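PDB 3VA7: KLLA0E08119p from Kluyveromyces lactis, which probably makes urea-1-carboxylate from urea, bicarbonate and ATP by way of biotin, this chain being the urea carboxylase part of a longer protein. Local coordinates for residues K28-T33 and M53-V58; R235-Q240 and F304-Q309; K538-T543 and G574-V579; C998-D1003 and G1029-I1034. One frame throughout, in Å; residues are numbered along the deposited sequence.

Contact 1 of 4, residues K28-T33 and M53-V58; sequences KKPFET and MGIKSV
Ile-55 packs against the backbone of Phe-31 and Glu-32 and forms the dense part of this contact. Its CG1 lies 3.5 Å from Phe-31 O, and its CG2 is equally near Glu-32 O. With CG1 anti to the carbonyl carbon (chi1 -57°), the longer branch runs toward Pro-30, Ile-55 CD1 meeting Pro-30 CG at 4.1 Å. Met-53 bends at chi3, and its side chain crosses that of Pro-30 at about a right angle, Met-53 CE 3.9 Å from Pro-30 CG. Leu-50 of helix 40-53 touches Ile-55, while Leu-342 of helix 337-345 lies against Met-53. With an alanine here instead of Ile-55, a gap would probably open beside the Phe-31 carbonyl, and Pro-30 would lose its contact with the isoleucine CD1.

The charged ends on the solvent side are looser. Lys-29 lays its aliphatic chain across the helix end, CE 3.5 Å from Met-53 O, without a hydrogen bond. Glu-32 OE2 and Lys-56 NZ stay 6.6 Å apart, although Lys-56 CB is still close to the buried Thr-33, 3.5 Å from its CG2.

Lys-56 N donates to Glu-32 O (2.8 Å), starting the parallel pairing just after Gly-54 closes the helix in a Schellman motif. Strand 33-36, helix 40-53 and the parallel neighbouring strand 56-61, in that order, form a beta-alpha-beta crossover in the parallel sheet of the biotin carboxylase N-terminal domain.

Contact 2 of 4, residues R235-Q240 and F304-Q309; sequences RHVEIQ and FIYDEQ
Arg-235 and Tyr-306 lie side by side as a hydrogen-bonded pair of the antiparallel sheet in the ATP-grasp part of the biotin carboxylase region. Their flat groups are nearly perpendicular, the guanidinium and ring planes 79° apart: the tyrosine turns its edge to one guanidinium face, with Tyr-306 CD2 3.9 Å above that plane, and NH1 sits at the ring's edge. Glu-308 approaches NH1 from the guanidinium edge, in a salt bridge of 3.6 Å between Arg-235 NH1 and Glu-308 OE2; the bend at chi3 of the arginine (57°) brings the group round to it. Guanidinium and carboxylate planes are 70° apart, so this is not a flat, two-pronged bridge. With a glutamine at Glu-308, NH1 would probably lose this charge pairing, although Asp-256, by a salt bridge, and Pro-273 O would still hold NH2. The tyrosine hydroxyl is hydrogen-bonded to Asp-311.

On the other face, His-236 NE2 donates to Glu-238 OE1, and Arg-255 grips the second carboxylate oxygen. Back on the arginine's face, Val-237 CG2 rests 3.8 Å from Tyr-306 CB, and Val-237 and Phe-304 exchange two backbone bonds. Beyond Val-237, Ile-239 crosses the phenylalanine obliquely, its CG1 in the ring plane and 3.6 Å from Phe-304 CE2.

Contact 3 of 4, residues K538-T543 and G574-V579; sequences KLLFHT and GDILSV
Phe-541 and Leu-577 run alongside each other in the same direction from neighbouring antiparallel strands, the ring's CE2 fitting into the angle of the leucine between CB and CD2, 4.0 Å from each. Leu-577 has CG anti to its backbone N (chi1 172°), which turns CD2 toward the ring. The Leu-539 side chain borders the same patch more loosely, its CD1 4.5 Å from Leu-577 CD2. Ile-547, on strand 545-550 of a second sheet, touches both Phe-541 and Leu-577, so this face looks into a layer between two sheets of the carboxyltransferase A and B region.

The other face is less buried. Leu-540 CD1 lies over the bare backbone of Gly-574 and Asp-575, 3.8 Å from Gly-574 CA, where a side chain would run into the carbonyl oxygen of the residue before, which calls for glycine. Ile-576 stands beside it, and the loop residue Leu-481 touches both side chains. At the far end Lys-538 CB meets Ser-578 CB at 3.7 Å.

Leu-539 N to Leu-577 O is nearly straight (172°), and Gly-574 N reaches Phe-541 O at 2.8 Å. Such backbone bonds hold the strands in register, while apolar contacts, which have no preferred direction, fill the buried side.

Contact 4 of 4, residues C998-D1003 and G1029-I1034; sequences CAVPLD and GMYMCI
Cys-998 and Tyr-1031 make a sulfur-aromatic contact on an antiparallel pair of strands in the carboxyltransferase C and D region, next to the urea site. The sulfur approaches obliquely, SG lying 4.4 Å from the centroid of the Tyr-1031 ring and 35° off its normal. It gets there because SG stands anti to the backbone N. Ala-999 O lies at the ring's edge, in its plane, and Val-1000 runs alongside, its CB 3.9 Å from Tyr-1031 CD2. Over the centre of one ring face sits CG of Met-1030, the loop residue just before the strand, and CE at the tip of that extended chain reaches Val-1000 CG2.

The next shell fixes these groups. Hydrogen bonds in both directions join Ala-999 to Met-1032, while the tyrosine hydroxyl is hydrogen-bonded to His-727 ND1, tying the strand to a distant part of the chain. Phe-984 of strand 984-989 packs on Ala-999 and Met-1032. Further on, Cys-1033 touches the bound urea, and Cys-998 leans on Asp-991, another residue of that pocket; the strand pair thus probably helps frame the pocket. Of the two backbone bonds, Met-1032 N to Ala-999 O is the straighter, 173° at the hydrogen, although the donor sits 37° above the carbonyl plane.

How the contacts relate
The four contacts follow one another along the chain, each closing before the next opens, and none touches another. Contacts 1 and 2 belong to the biotin carboxylase region, in its parallel sheet and its large antiparallel sheet respectively; their centres are 36 Å apart and their nearest atoms about 16 Å. Contacts 3 and 4 belong to the two carboxyltransferase regions, A and B then C and D, with centres 52 Å apart. The greatest separation, 72 Å between centres, is between contacts 2 and 4, on opposite sides of the chain's centre. The contacts thus fall in different catalytic regions of one chain, an organisation that fits biotin moving between them with the carboxyl group.

Contact 1 of 4, residues K28-T33 and M53-V58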
loop_
_atom_site.group_PDB
_atom_site.type_symbol
_atom_site.label_atom_id
_atom_site.label_comp_id
_atom_site.label_asym_id
_atom_site.label_seq_id
_atom_site.Cartn_x
_atom_site.Cartn_y
_atom_site.Cartn_z
ATOM N N LYS A 28 -38.752 -10.158 -30.244
ATOM C CA LYS A 28 -37.556 -9.277 -30.400
ATOM C C LYS A 28 -36.543 -9.439 -29.238
ATOM O O LYS A 28 -35.736 -8.529 -28.966
ATOM C CB LYS A 28 -37.977 -7.805 -30.596
ATOM C CG LYS A 28 -38.675 -7.145 -29.359
ATOM C CD LYS A 28 -38.836 -5.606 -29.517
ATOM C CE LYS A 28 -40.116 -5.252 -30.318
ATOM N NZ LYS A 28 -40.521 -3.841 -30.040
ATOM N N LYS A 29 -36.587 -10.583 -28.549
ATOM C CA LYS A 29 -35.447 -10.990 -27.733
ATOM C C LYS A 29 -34.754 -12.213 -28.377
ATOM O O LYS A 29 -35.299 -13.335 -28.351
ATOM C CB LYS A 29 -35.872 -11.282 -26.305
ATOM C CG LYS A 29 -34.710 -11.359 -25.313
ATOM C CD LYS A 29 -35.170 -11.079 -23.909
ATOM C CE LYS A 29 -35.955 -9.787 -23.880
ATOM N NZ LYS A 29 -36.732 -9.685 -22.629
ATOM N N PRO A 30 -33.562 -12.000 -28.986
ATOM C CA PRO A 30 -32.874 -13.066 -29.728
ATOM C C PRO A 30 -32.645 -14.349 -28.943
ATOM O O PRO A 30 -32.773 -15.434 -29.497
ATOM C CB PRO A 30 -31.524 -12.421 -30.104
ATOM C CG PRO A 30 -31.467 -11.150 -29.351
ATOM C CD PRO A 30 -32.863 -10.714 -29.145
ATOM N N PHE A 31 -32.280 -14.202 -27.674
ATOM C CA PHE A 31 -31.874 -15.292 -26.792
ATOM C C PHE A 31 -32.224 -14.889 -25.355
ATOM O O PHE A 31 -32.307 -13.707 -25.037
ATOM C CB PHE A 31 -30.367 -15.549 -26.849
ATOM C CG PHE A 31 -29.832 -15.919 -28.202
ATOM C CD1 PHE A 31 -29.987 -17.214 -28.705
ATOM C CD2 PHE A 31 -29.102 -14.990 -28.949
ATOM C CE1 PHE A 31 -29.466 -17.557 -29.943
ATOM C CE2 PHE A 31 -28.569 -15.337 -30.176
ATOM C CZ PHE A 31 -28.757 -16.636 -30.676
ATOM N N GLU A 32 -32.413 -15.888 -24.504
ATOM C CA GLU A 32 -32.924 -15.687 -23.179
ATOM C C GLU A 32 -31.723 -15.593 -22.228
ATOM O O GLU A 32 -31.590 -14.643 -21.463
ATOM C CB GLU A 32 -33.863 -16.857 -22.838
ATOM C CG GLU A 32 -35.182 -16.499 -22.137
ATOM C CD GLU A 32 -35.935 -15.338 -22.810
ATOM O OE1 GLU A 32 -36.169 -15.435 -24.042
ATOM O OE2 GLU A 32 -36.297 -14.337 -22.104
ATOM N N THR A 33 -30.832 -16.575 -22.306
ATOM C CA THR A 33 -29.593 -16.519 -21.572
ATOM C C THR A 33 -28.449 -16.753 -22.592
ATOM O O THR A 33 -28.608 -17.560 -23.509
ATOM C CB THR A 33 -29.590 -17.517 -20.345
ATOM O OG1 THR A 33 -29.590 -18.853 -20.804
ATOM C CG2 THR A 33 -30.841 -17.409 -19.529
ATOM N N MET A 53 -30.425 -5.352 -23.101
ATOM C CA MET A 53 -31.380 -6.104 -23.887
ATOM C C MET A 53 -32.256 -7.041 -23.040
ATOM O O MET A 53 -33.176 -7.677 -23.581
ATOM C CB MET A 53 -30.643 -6.893 -24.961
ATOM C CG MET A 53 -29.977 -6.024 -26.058
ATOM S SD MET A 53 -29.072 -7.028 -27.278
ATOM C CE MET A 53 -30.405 -7.578 -28.330
ATOM N N GLY A 54 -32.007 -7.143 -21.734
ATOM C CA GLY A 54 -32.862 -7.946 -20.873
ATOM C C GLY A 54 -32.582 -9.427 -21.049
ATOM O O GLY A 54 -33.449 -10.272 -20.739
ATOM N N ILE A 55 -31.373 -9.728 -21.552
ATOM C CA ILE A 55 -30.857 -11.064 -21.766
ATOM C C ILE A 55 -29.936 -11.503 -20.621
ATOM O O ILE A 55 -28.992 -10.792 -20.262
ATOM C CB ILE A 55 -30.023 -11.115 -23.040
ATOM C CG1 ILE A 55 -30.849 -10.654 -24.255
ATOM C CG2 ILE A 55 -29.432 -12.513 -23.244
ATOM C CD1 ILE A 55 -30.045 -10.658 -25.561
ATOM N N LYS A 56 -30.186 -12.682 -20.065
ATOM C CA LYS A 56 -29.444 -13.110 -18.918
ATOM C C LYS A 56 -28.078 -13.490 -19.414
ATOM O O LYS A 56 -27.977 -14.049 -20.477
ATOM C CB LYS A 56 -30.177 -14.241 -18.156
ATOM C CG LYS A 56 -31.165 -13.661 -17.082
ATOM C CD LYS A 56 -32.492 -14.428 -17.018
ATOM C CE LYS A 56 -32.342 -15.936 -16.505
ATOM N NZ LYS A 56 -33.529 -16.914 -16.704
ATOM N N SER A 57 -27.033 -13.136 -18.664
ATOM C CA SER A 57 -25.682 -13.401 -19.045
ATOM C C SER A 57 -24.988 -14.376 -18.115
ATOM O O SER A 57 -25.264 -14.470 -16.898
ATOM C CB SER A 57 -24.877 -12.109 -19.094
ATOM O OG SER A 57 -24.717 -11.552 -17.809
ATOM N N VAL A 58 -24.045 -15.093 -18.708
ATOM C CA VAL A 58 -23.251 -16.050 -17.993
ATOM C C VAL A 58 -21.755 -15.793 -18.182
ATOM O O VAL A 58 -21.249 -15.792 -19.317
ATOM C CB VAL A 58 -23.583 -17.443 -18.487
ATOM C CG1 VAL A 58 -22.822 -18.441 -17.661
ATOM C CG2 VAL A 58 -25.096 -17.688 -18.372
#

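Contact 2 of 4, residues R235-Q240 and F304-Q309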
loop_
_atom_site.group_PDB
_atom_site.type_symbol
_atom_site.label_atom_id
_atom_site.label_comp_id
_atom_site.label_asym_id
_atom_site.label_seq_id
_atom_site.Cartn_x
_atom_site.Cartn_y
_atom_site.Cartn_z
ATOM N N ARG A 235 0.063 1.836 -44.859
ATOM C CA ARG A 235 -1.020 1.997 -43.883
ATOM C C ARG A 235 -1.855 0.713 -43.694
ATOM O O ARG A 235 -1.710 -0.256 -44.450
ATOM C CB ARG A 235 -1.872 3.212 -44.230
ATOM C CG ARG A 235 -1.120 4.494 -43.943
ATOM C CD ARG A 235 -1.835 5.684 -44.480
ATOM N NE ARG A 235 -3.189 5.786 -43.946
ATOM C CZ ARG A 235 -4.108 6.649 -44.387
ATOM N NH1 ARG A 235 -3.823 7.492 -45.374
ATOM N NH2 ARG A 235 -5.327 6.679 -43.849
ATOM N N HIS A 236 -2.689 0.692 -42.654
ATOM C CA HIS A 236 -3.558 -0.462 -42.362
ATOM C C HIS A 236 -4.995 0.061 -42.287
ATOM O O HIS A 236 -5.382 0.698 -41.291
ATOM C CB HIS A 236 -3.096 -1.096 -41.061
ATOM C CG HIS A 236 -3.924 -2.243 -40.582
ATOM N ND1 HIS A 236 -3.379 -3.493 -40.348
ATOM C CD2 HIS A 236 -5.227 -2.320 -40.199
ATOM C CE1 HIS A 236 -4.321 -4.299 -39.879
ATOM N NE2 HIS A 236 -5.451 -3.611 -39.778
ATOM N N VAL A 237 -5.767 -0.134 -43.359
ATOM C CA VAL A 237 -7.126 0.362 -43.372
ATOM C C VAL A 237 -7.988 -0.866 -43.395
ATOM O O VAL A 237 -7.778 -1.750 -44.224
ATOM C CB VAL A 237 -7.422 1.241 -44.561
ATOM C CG1 VAL A 237 -8.819 1.791 -44.451
ATOM C CG2 VAL A 237 -6.419 2.392 -44.642
ATOM N N GLU A 238 -8.922 -0.978 -42.460
ATOM C CA GLU A 238 -9.731 -2.163 -42.424
ATOM C C GLU A 238 -11.187 -1.762 -42.531
ATOM O O GLU A 238 -11.567 -0.615 -42.198
ATOM C CB GLU A 238 -9.424 -2.972 -41.169
ATOM C CG GLU A 238 -9.854 -2.283 -39.851
ATOM C CD GLU A 238 -9.254 -2.927 -38.616
ATOM O OE1 GLU A 238 -8.307 -3.757 -38.717
ATOM O OE2 GLU A 238 -9.741 -2.588 -37.521
ATOM N N ILE A 239 -12.001 -2.691 -43.018
ATOM C CA ILE A 239 -13.415 -2.449 -43.142
ATOM C C ILE A 239 -14.152 -3.328 -42.167
ATOM O O ILE A 239 -13.918 -4.521 -42.088
ATOM C CB ILE A 239 -13.921 -2.689 -44.581
ATOM C CG1 ILE A 239 -13.271 -1.715 -45.571
ATOM C CG2 ILE A 239 -15.483 -2.532 -44.653
ATOM C CD1 ILE A 239 -14.039 -0.399 -45.688
ATOM N N GLN A 240 -15.037 -2.732 -41.399
ATOM C CA GLN A 240 -15.888 -3.500 -40.505
ATOM C C GLN A 240 -17.112 -3.901 -41.286
ATOM O O GLN A 240 -17.846 -3.035 -41.798
ATOM C CB GLN A 240 -16.319 -2.646 -39.316
ATOM C CG GLN A 240 -17.406 -3.260 -38.493
ATOM C CD GLN A 240 -16.893 -4.397 -37.638
ATOM O OE1 GLN A 240 -16.035 -4.207 -36.768
ATOM N NE2 GLN A 240 -17.382 -5.588 -37.905
ATOM N N PHE A 304 -6.957 -4.325 -45.184
ATOM C CA PHE A 304 -6.186 -3.992 -46.364
ATOM C C PHE A 304 -4.892 -3.226 -46.001
ATOM O O PHE A 304 -4.830 -2.527 -44.991
ATOM C CB PHE A 304 -7.001 -3.073 -47.247
ATOM C CG PHE A 304 -8.329 -3.609 -47.632
ATOM C CD1 PHE A 304 -8.441 -4.628 -48.603
ATOM C CD2 PHE A 304 -9.485 -3.057 -47.088
ATOM C CE1 PHE A 304 -9.687 -5.103 -49.005
ATOM C CE2 PHE A 304 -10.750 -3.528 -47.471
ATOM C CZ PHE A 304 -10.853 -4.550 -48.433
ATOM N N ILE A 305 -3.873 -3.379 -46.844
ATOM C CA ILE A 305 -2.709 -2.504 -46.911
ATOM C C ILE A 305 -3.085 -1.350 -47.828
ATOM O O ILE A 305 -3.810 -1.559 -48.819
ATOM C CB ILE A 305 -1.551 -3.272 -47.520
ATOM C CG1 ILE A 305 -1.466 -4.653 -46.836
ATOM C CG2 ILE A 305 -0.255 -2.464 -47.411
ATOM C CD1 ILE A 305 -0.221 -5.513 -47.129
ATOM N N TYR A 306 -2.628 -0.142 -47.501
ATOM C CA TYR A 306 -2.954 1.048 -48.307
ATOM C C TYR A 306 -1.727 1.928 -48.619
ATOM O O TYR A 306 -1.045 2.417 -47.698
ATOM C CB TYR A 306 -4.038 1.888 -47.622
ATOM C CG TYR A 306 -4.491 3.147 -48.353
ATOM C CD1 TYR A 306 -4.946 3.086 -49.667
ATOM C CD2 TYR A 306 -4.521 4.391 -47.709
ATOM C CE1 TYR A 306 -5.395 4.236 -50.351
ATOM C CE2 TYR A 306 -4.968 5.560 -48.381
ATOM C CZ TYR A 306 -5.400 5.468 -49.712
ATOM O OH TYR A 306 -5.859 6.571 -50.422
ATOM N N ASP A 307 -1.445 2.116 -49.916
ATOM C CA ASP A 307 -0.412 3.047 -50.358
ATOM C C ASP A 307 -1.081 4.389 -50.570
ATOM O O ASP A 307 -1.795 4.598 -51.562
ATOM C CB ASP A 307 0.258 2.568 -51.647
ATOM C CG ASP A 307 1.639 3.194 -51.860
ATOM O OD1 ASP A 307 1.790 4.446 -51.765
ATOM O OD2 ASP A 307 2.581 2.417 -52.125
ATOM N N GLU A 308 -0.856 5.282 -49.610
ATOM C CA GLU A 308 -1.473 6.613 -49.574
ATOM C C GLU A 308 -1.139 7.418 -50.832
ATOM O O GLU A 308 -2.015 8.060 -51.441
ATOM C CB GLU A 308 -0.967 7.346 -48.334
ATOM C CG GLU A 308 -1.595 8.703 -48.079
ATOM C CD GLU A 308 -1.271 9.220 -46.689
ATOM O OE1 GLU A 308 -0.470 8.567 -45.964
ATOM O OE2 GLU A 308 -1.821 10.271 -46.317
ATOM N N GLN A 309 0.145 7.355 -51.193
ATOM C CA GLN A 309 0.703 8.037 -52.354
ATOM C C GLN A 309 0.126 7.480 -53.671
ATOM O O GLN A 309 -0.490 8.220 -54.456
ATOM C CB GLN A 309 2.233 7.915 -52.342
ATOM C CG GLN A 309 2.972 8.959 -51.509
ATOM C CD GLN A 309 4.358 9.277 -52.089
ATOM O OE1 GLN A 309 4.909 8.490 -52.869
ATOM N NE2 GLN A 309 4.918 10.437 -51.721
#

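Contact 3 of 4, residues K538-T543 and G574-V579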
loop_
_atom_site.group_PDB
_atom_site.type_symbol
_atom_site.label_atom_id
_atom_site.label_comp_id
_atom_site.label_asym_id
_atom_site.label_seq_id
_atom_site.Cartn_x
_atom_site.Cartn_y
_atom_site.Cartn_z
ATOM N N LYS A 538 21.740 3.852 -7.819
ATOM C CA LYS A 538 22.291 4.565 -8.968
ATOM C C LYS A 538 21.144 4.819 -9.917
ATOM O O LYS A 538 20.363 3.923 -10.186
ATOM C CB LYS A 538 23.551 3.925 -9.640
ATOM C CG LYS A 538 23.789 2.406 -9.498
ATOM C CD LYS A 538 25.293 1.943 -9.232
ATOM C CE LYS A 538 26.355 2.456 -10.266
ATOM N NZ LYS A 538 26.001 2.316 -11.734
ATOM N N LEU A 539 21.027 6.054 -10.384
ATOM C CA LEU A 539 19.883 6.447 -11.163
ATOM C C LEU A 539 20.276 6.951 -12.544
ATOM O O LEU A 539 21.240 7.675 -12.676
ATOM C CB LEU A 539 19.125 7.562 -10.438
ATOM C CG LEU A 539 18.830 7.445 -8.940
ATOM C CD1 LEU A 539 18.194 8.773 -8.489
ATOM C CD2 LEU A 539 17.931 6.228 -8.637
ATOM N N LEU A 540 19.510 6.581 -13.563
ATOM C CA LEU A 540 19.696 7.111 -14.892
ATOM C C LEU A 540 18.640 8.178 -15.142
ATOM O O LEU A 540 17.461 7.962 -14.936
ATOM C CB LEU A 540 19.603 5.991 -15.936
ATOM C CG LEU A 540 19.511 6.257 -17.459
ATOM C CD1 LEU A 540 20.464 7.360 -17.908
ATOM C CD2 LEU A 540 19.800 4.960 -18.243
ATOM N N PHE A 541 19.070 9.342 -15.576
ATOM C CA PHE A 541 18.134 10.408 -15.790
ATOM C C PHE A 541 17.788 10.497 -17.268
ATOM O O PHE A 541 18.696 10.480 -18.118
ATOM C CB PHE A 541 18.718 11.715 -15.281
ATOM C CG PHE A 541 18.478 11.953 -13.833
ATOM C CD1 PHE A 541 17.446 12.790 -13.415
ATOM C CD2 PHE A 541 19.272 11.351 -12.882
ATOM C CE1 PHE A 541 17.226 13.020 -12.074
ATOM C CE2 PHE A 541 19.050 11.565 -11.526
ATOM C CZ PHE A 541 18.036 12.381 -11.121
ATOM N N HIS A 542 16.495 10.595 -17.566
ATOM C CA HIS A 542 16.028 10.525 -18.944
ATOM C C HIS A 542 15.655 11.875 -19.451
ATOM O O HIS A 542 15.160 12.053 -20.583
ATOM C CB HIS A 542 14.849 9.572 -19.052
ATOM C CG HIS A 542 15.285 8.160 -19.106
ATOM N ND1 HIS A 542 15.057 7.270 -18.080
ATOM C CD2 HIS A 542 16.024 7.499 -20.028
ATOM C CE1 HIS A 542 15.590 6.102 -18.390
ATOM N NE2 HIS A 542 16.184 6.215 -19.566
ATOM N N THR A 543 15.889 12.828 -18.579
ATOM C CA THR A 543 15.480 14.170 -18.836
ATOM C C THR A 543 16.420 15.075 -18.018
ATOM O O THR A 543 17.310 14.576 -17.327
ATOM C CB THR A 543 14.034 14.306 -18.454
ATOM O OG1 THR A 543 13.577 15.607 -18.820
ATOM C CG2 THR A 543 13.889 14.115 -16.955
ATOM N N GLY A 574 20.857 11.053 -19.876
ATOM C CA GLY A 574 21.952 10.121 -20.015
ATOM C C GLY A 574 22.847 10.174 -18.783
ATOM O O GLY A 574 23.747 9.356 -18.648
ATOM N N ASP A 575 22.606 11.110 -17.865
ATOM C CA ASP A 575 23.440 11.164 -16.670
ATOM C C ASP A 575 23.182 10.012 -15.690
ATOM O O ASP A 575 22.056 9.619 -15.430
ATOM C CB ASP A 575 23.277 12.488 -15.944
ATOM C CG ASP A 575 24.111 13.613 -16.544
ATOM O OD1 ASP A 575 24.765 13.393 -17.623
ATOM O OD2 ASP A 575 24.091 14.720 -15.910
ATOM N N ILE A 576 24.242 9.462 -15.147
ATOM C CA ILE A 576 24.074 8.552 -14.057
ATOM C C ILE A 576 24.571 9.196 -12.764
ATOM O O ILE A 576 25.780 9.454 -12.593
ATOM C CB ILE A 576 24.748 7.211 -14.331
ATOM C CG1 ILE A 576 24.026 6.522 -15.501
ATOM C CG2 ILE A 576 24.799 6.367 -13.045
ATOM C CD1 ILE A 576 24.895 5.590 -16.306
ATOM N N LEU A 577 23.603 9.465 -11.882
ATOM C CA LEU A 577 23.839 9.881 -10.496
ATOM C C LEU A 577 23.943 8.638 -9.682
ATOM O O LEU A 577 23.177 7.720 -9.866
ATOM C CB LEU A 577 22.692 10.767 -9.979
ATOM C CG LEU A 577 22.614 11.181 -8.493
ATOM C CD1 LEU A 577 23.798 12.019 -8.040
ATOM C CD2 LEU A 577 21.306 11.946 -8.212
ATOM N N SER A 578 24.904 8.583 -8.793
ATOM C CA SER A 578 25.040 7.422 -7.941
ATOM C C SER A 578 25.471 7.860 -6.541
ATOM O O SER A 578 26.437 8.614 -6.388
ATOM C CB SER A 578 26.043 6.441 -8.564
ATOM O OG SER A 578 26.779 5.736 -7.570
ATOM N N VAL A 579 24.740 7.416 -5.524
ATOM C CA VAL A 579 25.153 7.715 -4.167
ATOM C C VAL A 579 25.450 6.466 -3.373
ATOM O O VAL A 579 24.675 5.549 -3.336
ATOM C CB VAL A 579 24.288 8.840 -3.433
ATOM C CG1 VAL A 579 23.091 9.336 -4.259
ATOM C CG2 VAL A 579 23.958 8.474 -2.007
#

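Contact 4 of 4, residues C998-D1003 and G1029-I1034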
loop_
_atom_site.group_PDB
_atom_site.type_symbol
_atom_site.label_atom_id
_atom_site.label_comp_id
_atom_site.label_asym_id
_atom_site.label_seq_id
_atom_site.Cartn_x
_atom_site.Cartn_y
_atom_site.Cartn_z
ATOM N N CYS A 998 -7.596 -1.166 20.706
ATOM C CA CYS A 998 -7.424 -1.649 22.063
ATOM C C CYS A 998 -8.809 -1.790 22.724
ATOM O O CYS A 998 -9.524 -0.821 22.952
ATOM C CB CYS A 998 -6.514 -0.724 22.839
ATOM S SG CYS A 998 -6.237 -1.173 24.586
ATOM N N ALA A 999 -9.206 -3.014 23.019
ATOM C CA ALA A 999 -10.561 -3.305 23.394
ATOM C C ALA A 999 -10.490 -3.993 24.725
ATOM O O ALA A 999 -9.401 -4.424 25.113
ATOM C CB ALA A 999 -11.201 -4.214 22.347
ATOM N N VAL A 1000 -11.630 -4.081 25.421
ATOM C CA VAL A 1000 -11.709 -4.645 26.769
ATOM C C VAL A 1000 -13.007 -5.416 26.930
ATOM O O VAL A 1000 -14.056 -4.975 26.459
ATOM C CB VAL A 1000 -11.661 -3.562 27.843
ATOM C CG1 VAL A 1000 -12.885 -2.662 27.789
ATOM C CG2 VAL A 1000 -11.489 -4.185 29.214
ATOM N N PRO A 1001 -12.944 -6.605 27.539
ATOM C CA PRO A 1001 -14.212 -7.307 27.541
ATOM C C PRO A 1001 -15.240 -6.532 28.379
ATOM O O PRO A 1001 -14.878 -5.891 29.374
ATOM C CB PRO A 1001 -13.851 -8.659 28.170
ATOM C CG PRO A 1001 -12.425 -8.797 27.957
ATOM C CD PRO A 1001 -11.851 -7.433 28.075
ATOM N N LEU A 1002 -16.497 -6.547 27.945
ATOM C CA LEU A 1002 -17.579 -5.830 28.630
ATOM C C LEU A 1002 -17.974 -6.602 29.871
ATOM O O LEU A 1002 -18.438 -6.018 30.845
ATOM C CB LEU A 1002 -18.776 -5.596 27.695
ATOM C CG LEU A 1002 -18.524 -4.422 26.712
ATOM C CD1 LEU A 1002 -19.511 -4.387 25.563
ATOM C CD2 LEU A 1002 -18.516 -3.073 27.458
ATOM N N ASP A 1003 -17.699 -7.911 29.850
ATOM C CA ASP A 1003 -17.889 -8.773 31.011
ATOM C C ASP A 1003 -16.631 -8.765 31.882
ATOM O O ASP A 1003 -15.585 -9.187 31.428
ATOM C CB ASP A 1003 -18.253 -10.197 30.552
ATOM C CG ASP A 1003 -18.799 -11.081 31.694
ATOM O OD1 ASP A 1003 -19.631 -11.985 31.359
ATOM O OD2 ASP A 1003 -18.405 -10.901 32.893
ATOM N N GLY A 1029 -2.298 -7.972 29.103
ATOM C CA GLY A 1029 -2.973 -7.842 30.404
ATOM C C GLY A 1029 -4.425 -8.213 30.158
ATOM O O GLY A 1029 -4.708 -9.287 29.620
ATOM N N MET A 1030 -5.358 -7.330 30.485
ATOM C CA MET A 1030 -6.779 -7.649 30.181
ATOM C C MET A 1030 -7.300 -7.154 28.814
ATOM O O MET A 1030 -8.469 -7.378 28.485
ATOM C CB MET A 1030 -7.678 -7.149 31.284
ATOM C CG MET A 1030 -8.253 -5.788 31.052
ATOM S SD MET A 1030 -8.689 -5.030 32.636
ATOM C CE MET A 1030 -9.584 -3.556 32.116
ATOM N N TYR A 1031 -6.432 -6.530 28.015
ATOM C CA TYR A 1031 -6.891 -5.885 26.800
ATOM C C TYR A 1031 -6.702 -6.777 25.600
ATOM O O TYR A 1031 -5.822 -7.638 25.582
ATOM C CB TYR A 1031 -6.235 -4.481 26.578
ATOM C CG TYR A 1031 -6.556 -3.474 27.682
ATOM C CD1 TYR A 1031 -5.589 -3.162 28.656
ATOM C CD2 TYR A 1031 -7.825 -2.905 27.803
ATOM C CE1 TYR A 1031 -5.849 -2.295 29.660
ATOM C CE2 TYR A 1031 -8.121 -2.007 28.850
ATOM C CZ TYR A 1031 -7.127 -1.706 29.777
ATOM O OH TYR A 1031 -7.349 -0.848 30.860
ATOM N N MET A 1032 -7.539 -6.538 24.593
ATOM C CA MET A 1032 -7.499 -7.263 23.353
ATOM C C MET A 1032 -7.128 -6.346 22.207
ATOM O O MET A 1032 -7.609 -5.227 22.143
ATOM C CB MET A 1032 -8.869 -7.842 23.094
ATOM C CG MET A 1032 -8.898 -8.616 21.818
ATOM S SD MET A 1032 -9.621 -7.685 20.464
ATOM C CE MET A 1032 -8.377 -8.034 19.340
ATOM N N CYS A 1033 -6.296 -6.824 21.280
ATOM C CA CYS A 1033 -5.987 -6.073 20.049
ATOM C C CYS A 1033 -6.028 -6.961 18.808
ATOM O O CYS A 1033 -5.893 -8.187 18.904
ATOM C CB CYS A 1033 -4.631 -5.409 20.131
ATOM S SG CYS A 1033 -3.250 -6.527 19.838
ATOM N N ILE A 1034 -6.270 -6.342 17.659
ATOM C CA ILE A 1034 -6.131 -6.976 16.365
ATOM C C ILE A 1034 -5.018 -6.220 15.659
ATOM O O ILE A 1034 -5.088 -4.998 15.542
ATOM C CB ILE A 1034 -7.400 -6.881 15.542
ATOM C CG1 ILE A 1034 -8.493 -7.697 16.216
ATOM C CG2 ILE A 1034 -7.143 -7.375 14.165
ATOM C CD1 ILE A 1034 -9.898 -7.473 15.641
#